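Local coordinates for protein multicopper oxidase (Uncultured bacterium, PDB 4E9X) that probably couples the one-electron oxidation of substrates to the reduction of molecular oxygen to water at its copper centres, at residues 3-15 against 25-39. Residues are numbered along the deposited sequence; the frame is centred on the assembly and turned at random. Where two conformers were deposited one is given.
Sequences EREFDMTIEEVTI and VFGFNGQVPGPLIHV
Gly27 O accepts two N-H groups, from Glu11 across the strands and from Gly30 in its own type II turn, and they reach it from opposite faces of its carbonyl plane. This ties the antiparallel hairpin of 3-15 and 25-28 to the turn that closes strand 25-28. Asn29 then takes over the pairing with Thr9. Its backbone N donates to Thr9 O at 2.8 Å. Its side-chain OD1 accepts Thr9 N at 2.9 Å with a nearly straight N-H...O (170°), the donor lying almost on the line of the Asn29 C=O. With CG beside its own backbone N (chi1 -73°), the amide folds back to the strand, while ND2 bonds Asp309. Replacing Asn29 with alanine removes the amide, and Thr9 N would probably be left without its acceptor and Asp309 without this partner. Met8 SD lies obliquely against the Phe28 ring, 4.4 Å from its centroid, a Met-aromatic contact. Toward the start of strand 3-15, Phe6 CE2 meets Ile37 CG2 at 3.8 Å, packing it against strand 36-39 of the other sheet of this cupredoxin-like domain. Glu12 OE2, also bonded to Ser54, lies at the edge of the Phe26 ring; the side chain of Phe26 is about 5 Å from a bound copper. Amide and backbone bonding thus carries the pairing into the turn, and apolar packing joins the sheets.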
loop_
_atom_site.group_PDB
_atom_site.type_symbol
_atom_site.label_atom_id
_atom_site.label_comp_id
_atom_site.label_asym_id
_atom_site.label_seq_id
_atom_site.Cartn_x
_atom_site.Cartn_y
_atom_site.Cartn_z
ATOM N N GLU A 3 10.770 30.741 21.510
ATOM C CA GLU A 3 11.203 30.992 20.118
ATOM C C GLU A 3 12.501 30.243 19.820
ATOM O O GLU A 3 13.523 30.379 20.520
ATOM C CB GLU A 3 11.373 32.493 19.898
ATOM C CG GLU A 3 11.730 32.887 18.488
ATOM C CD GLU A 3 12.028 34.393 18.348
ATOM O OE1 GLU A 3 13.172 34.756 18.034
ATOM O OE2 GLU A 3 11.100 35.204 18.543
ATOM N N ARG A 4 12.496 29.447 18.739
ATOM C CA ARG A 4 13.636 28.622 18.343
ATOM C C ARG A 4 13.959 28.942 16.894
ATOM O O ARG A 4 13.142 28.685 16.036
ATOM C CB ARG A 4 13.372 27.134 18.574
ATOM C CG ARG A 4 12.973 26.843 20.017
ATOM C CD ARG A 4 13.104 25.360 20.296
ATOM N NE ARG A 4 12.619 25.101 21.666
ATOM C CZ ARG A 4 13.476 25.148 22.701
ATOM N NH1 ARG A 4 14.769 25.423 22.539
ATOM N NH2 ARG A 4 13.036 24.918 23.923
ATOM N N GLU A 5 15.134 29.510 16.717
ATOM C CA GLU A 5 15.580 29.972 15.408
ATOM C C GLU A 5 16.792 29.173 14.944
ATOM O O GLU A 5 17.751 29.033 15.707
ATOM C CB GLU A 5 15.961 31.472 15.521
ATOM C CG GLU A 5 16.440 32.019 14.196
ATOM C CD GLU A 5 16.466 33.522 14.146
ATOM O OE1 GLU A 5 16.108 34.161 15.164
ATOM O OE2 GLU A 5 16.827 34.114 13.100
ATOM N N PHE A 6 16.741 28.706 13.708
ATOM C CA PHE A 6 17.723 27.842 13.106
ATOM C C PHE A 6 18.229 28.372 11.792
ATOM O O PHE A 6 17.427 28.963 11.074
ATOM C CB PHE A 6 17.106 26.441 12.855
ATOM C CG PHE A 6 16.541 25.875 14.158
ATOM C CD1 PHE A 6 17.318 25.700 15.290
ATOM C CD2 PHE A 6 15.229 25.505 14.244
ATOM C CE1 PHE A 6 16.831 25.171 16.455
ATOM C CE2 PHE A 6 14.710 24.990 15.428
ATOM C CZ PHE A 6 15.504 24.822 16.570
ATOM N N ASP A 7 19.497 28.130 11.488
ATOM C CA ASP A 7 20.046 28.558 10.207
ATOM C C ASP A 7 20.367 27.278 9.409
ATOM O O ASP A 7 21.117 26.432 9.912
ATOM C CB ASP A 7 21.296 29.411 10.351
ATOM C CG ASP A 7 21.042 30.778 10.931
ATOM O OD1 ASP A 7 20.089 31.489 10.489
ATOM O OD2 ASP A 7 21.778 31.265 11.844
ATOM N N MET A 8 19.755 27.123 8.238
ATOM C CA MET A 8 19.993 25.902 7.480
ATOM C C MET A 8 20.553 26.270 6.111
ATOM O O MET A 8 20.264 27.368 5.617
ATOM C CB MET A 8 18.718 25.070 7.357
ATOM C CG MET A 8 18.890 23.699 6.692
ATOM S SD MET A 8 17.266 22.847 6.667
ATOM C CE MET A 8 16.613 23.779 8.064
ATOM N N THR A 9 21.368 25.428 5.522
ATOM C CA THR A 9 21.834 25.656 4.149
ATOM C C THR A 9 21.392 24.432 3.312
ATOM O O THR A 9 20.908 23.417 3.853
ATOM C CB THR A 9 23.340 25.794 3.978
ATOM O OG1 THR A 9 23.969 24.543 4.341
ATOM C CG2 THR A 9 23.857 26.912 4.910
ATOM N N ILE A 10 21.515 24.606 2.016
ATOM C CA ILE A 10 21.251 23.586 1.035
ATOM C C ILE A 10 22.549 23.425 0.239
ATOM O O ILE A 10 23.003 24.469 -0.267
ATOM C CB ILE A 10 20.059 23.850 0.109
ATOM C CG1 ILE A 10 18.835 24.374 0.854
ATOM C CG2 ILE A 10 19.679 22.572 -0.636
ATOM C CD1 ILE A 10 17.677 24.741 -0.071
ATOM N N GLU A 11 23.115 22.245 0.141
ATOM C CA GLU A 11 24.464 22.035 -0.388
ATOM C C GLU A 11 24.480 20.967 -1.461
ATOM O O GLU A 11 23.716 19.994 -1.362
ATOM C CB GLU A 11 25.431 21.587 0.739
ATOM C CG GLU A 11 25.447 22.579 1.905
ATOM C CD GLU A 11 26.106 23.916 1.648
ATOM O OE1 GLU A 11 26.816 24.096 0.636
ATOM O OE2 GLU A 11 25.896 24.861 2.495
ATOM N N GLU A 12 25.373 21.099 -2.454
ATOM C CA GLU A 12 25.616 20.029 -3.396
ATOM C C GLU A 12 26.739 19.168 -2.825
ATOM O O GLU A 12 27.870 19.610 -2.691
ATOM C CB GLU A 12 26.043 20.590 -4.768
ATOM C CG GLU A 12 24.892 21.349 -5.400
ATOM C CD GLU A 12 25.150 21.927 -6.765
ATOM O OE1 GLU A 12 26.260 21.763 -7.332
ATOM O OE2 GLU A 12 24.198 22.530 -7.313
ATOM N N VAL A 13 26.368 17.927 -2.480
ATOM C CA VAL A 13 27.333 16.968 -1.966
ATOM C C VAL A 13 27.059 15.621 -2.601
ATOM O O VAL A 13 25.992 15.400 -3.227
ATOM C CB VAL A 13 27.304 16.853 -0.415
ATOM C CG1 VAL A 13 27.670 18.172 0.240
ATOM C CG2 VAL A 13 25.927 16.382 0.094
ATOM N N THR A 14 28.037 14.720 -2.462
ATOM C CA THR A 14 27.894 13.320 -2.886
ATOM C C THR A 14 27.947 12.398 -1.642
ATOM O O THR A 14 28.837 12.524 -0.804
ATOM C CB THR A 14 29.047 12.975 -3.859
ATOM O OG1 THR A 14 28.959 13.820 -5.020
ATOM C CG2 THR A 14 29.009 11.523 -4.318
ATOM N N ILE A 15 26.987 11.485 -1.604
ATOM C CA ILE A 15 26.911 10.557 -0.494
ATOM C C ILE A 15 27.155 9.159 -0.983
ATOM O O ILE A 15 26.908 8.868 -2.131
ATOM C CB ILE A 15 25.535 10.643 0.270
ATOM C CG1 ILE A 15 24.371 10.434 -0.683
ATOM C CG2 ILE A 15 25.455 11.970 1.005
ATOM C CD1 ILE A 15 23.042 10.232 0.064
ATOM N N VAL A 25 23.469 14.600 -4.391
ATOM C CA VAL A 25 22.277 14.952 -3.665
ATOM C C VAL A 25 22.282 16.451 -3.368
ATOM O O VAL A 25 23.305 17.128 -3.501
ATOM C CB VAL A 25 22.106 14.164 -2.351
ATOM C CG1 VAL A 25 21.923 12.646 -2.720
ATOM C CG2 VAL A 25 23.236 14.393 -1.372
ATOM N N PHE A 26 21.147 17.000 -2.975
ATOM C CA PHE A 26 21.033 18.349 -2.461
ATOM C C PHE A 26 20.760 18.248 -0.957
ATOM O O PHE A 26 19.628 18.200 -0.522
ATOM C CB PHE A 26 19.909 19.104 -3.169
ATOM C CG PHE A 26 20.133 19.350 -4.653
ATOM C CD1 PHE A 26 21.232 20.051 -5.124
ATOM C CD2 PHE A 26 19.195 18.863 -5.562
ATOM C CE1 PHE A 26 21.403 20.306 -6.487
ATOM C CE2 PHE A 26 19.363 19.110 -6.924
ATOM C CZ PHE A 26 20.459 19.847 -7.358
ATOM N N GLY A 27 21.829 18.173 -0.178
ATOM C CA GLY A 27 21.653 17.856 1.248
ATOM C C GLY A 27 21.448 19.108 2.053
ATOM O O GLY A 27 22.221 20.078 1.987
ATOM N N PHE A 28 20.405 19.129 2.861
ATOM C CA PHE A 28 20.246 20.149 3.883
ATOM C C PHE A 28 21.443 20.034 4.833
ATOM O O PHE A 28 21.763 18.954 5.322
ATOM C CB PHE A 28 18.917 19.948 4.614
ATOM C CG PHE A 28 17.690 20.260 3.740
ATOM C CD1 PHE A 28 17.499 21.549 3.255
ATOM C CD2 PHE A 28 16.789 19.271 3.421
ATOM C CE1 PHE A 28 16.411 21.880 2.435
ATOM C CE2 PHE A 28 15.691 19.595 2.662
ATOM C CZ PHE A 28 15.469 20.901 2.169
ATOM N N ASN A 29 22.132 21.156 5.042
ATOM C CA ASN A 29 23.379 21.228 5.793
ATOM C C ASN A 29 24.339 20.173 5.271
ATOM O O ASN A 29 25.188 19.661 6.041
ATOM C CB ASN A 29 23.145 21.090 7.295
ATOM C CG ASN A 29 22.516 22.321 7.909
ATOM O OD1 ASN A 29 22.164 23.270 7.205
ATOM N ND2 ASN A 29 22.380 22.326 9.229
ATOM N N GLY A 30 24.295 19.835 3.996
ATOM C CA GLY A 30 25.262 18.928 3.427
ATOM C C GLY A 30 25.143 17.495 3.911
ATOM O O GLY A 30 26.099 16.740 3.862
ATOM N N GLN A 31 23.926 17.076 4.343
ATOM C CA GLN A 31 23.798 15.696 4.825
ATOM C C GLN A 31 22.428 15.149 4.375
ATOM O O GLN A 31 21.494 15.932 4.139
ATOM C CB GLN A 31 23.908 15.626 6.349
ATOM C CG GLN A 31 22.940 16.573 7.108
ATOM C CD GLN A 31 23.003 16.267 8.599
ATOM O OE1 GLN A 31 23.933 16.717 9.289
ATOM N NE2 GLN A 31 22.031 15.521 9.093
ATOM N N VAL A 32 22.335 13.809 4.313
ATOM C CA VAL A 32 21.094 13.109 4.024
ATOM C C VAL A 32 21.007 11.931 5.007
ATOM O O VAL A 32 21.971 11.142 4.984
ATOM C CB VAL A 32 20.957 12.584 2.614
ATOM C CG1 VAL A 32 19.575 11.953 2.445
ATOM C CG2 VAL A 32 21.154 13.745 1.588
ATOM N N PRO A 33 19.994 11.757 5.852
ATOM C CA PRO A 33 18.885 12.677 6.100
ATOM C C PRO A 33 19.378 14.074 6.540
ATOM O O PRO A 33 20.520 14.239 7.017
ATOM C CB PRO A 33 18.230 12.043 7.322
ATOM C CG PRO A 33 18.572 10.568 7.286
ATOM C CD PRO A 33 19.950 10.529 6.683
ATOM N N GLY A 34 18.542 15.060 6.297
ATOM C CA GLY A 34 18.810 16.408 6.764
ATOM C C GLY A 34 18.868 16.417 8.296
ATOM O O GLY A 34 18.542 15.444 9.001
ATOM N N PRO A 35 19.283 17.566 8.855
ATOM C CA PRO A 35 19.363 17.734 10.321
ATOM C C PRO A 35 18.040 17.445 11.013
ATOM O O PRO A 35 16.936 17.707 10.517
ATOM C CB PRO A 35 19.752 19.204 10.491
ATOM C CG PRO A 35 20.449 19.504 9.199
ATOM C CD PRO A 35 19.667 18.799 8.110
ATOM N N LEU A 36 18.173 16.855 12.204
ATOM C CA LEU A 36 17.017 16.689 13.050
ATOM C C LEU A 36 16.615 18.040 13.644
ATOM O O LEU A 36 17.446 18.748 14.243
ATOM C CB LEU A 36 17.375 15.755 14.231
ATOM C CG LEU A 36 16.378 15.713 15.407
ATOM C CD1 LEU A 36 15.026 15.107 15.010
ATOM C CD2 LEU A 36 16.998 14.866 16.542
ATOM N N ILE A 37 15.338 18.399 13.574
ATOM C CA ILE A 37 14.792 19.567 14.269
ATOM C C ILE A 37 13.856 19.011 15.329
ATOM O O ILE A 37 12.932 18.263 15.012
ATOM C CB ILE A 37 14.098 20.544 13.288
ATOM C CG1 ILE A 37 15.040 21.040 12.220
ATOM C CG2 ILE A 37 13.440 21.658 14.100
ATOM C CD1 ILE A 37 14.350 21.856 11.105
ATOM N N HIS A 38 14.105 19.334 16.569
ATOM C CA HIS A 38 13.372 18.765 17.704
ATOM C C HIS A 38 12.918 19.933 18.562
ATOM O O HIS A 38 13.745 20.658 19.124
ATOM C CB HIS A 38 14.283 17.782 18.460
ATOM C CG HIS A 38 13.561 16.958 19.458
ATOM N ND1 HIS A 38 14.216 16.116 20.353
ATOM C CD2 HIS A 38 12.231 16.754 19.713
ATOM C CE1 HIS A 38 13.305 15.473 21.085
ATOM N NE2 HIS A 38 12.118 15.832 20.752
ATOM N N VAL A 39 11.616 20.139 18.646
ATOM C CA VAL A 39 11.043 21.272 19.375
ATOM C C VAL A 39 9.881 20.792 20.217
ATOM O O VAL A 39 9.515 19.602 20.149
ATOM C CB VAL A 39 10.624 22.384 18.403
ATOM C CG1 VAL A 39 11.801 22.860 17.540
ATOM C CG2 VAL A 39 9.460 22.024 17.473
HETATM O O HOH W 1 23.491 25.861 8.947
#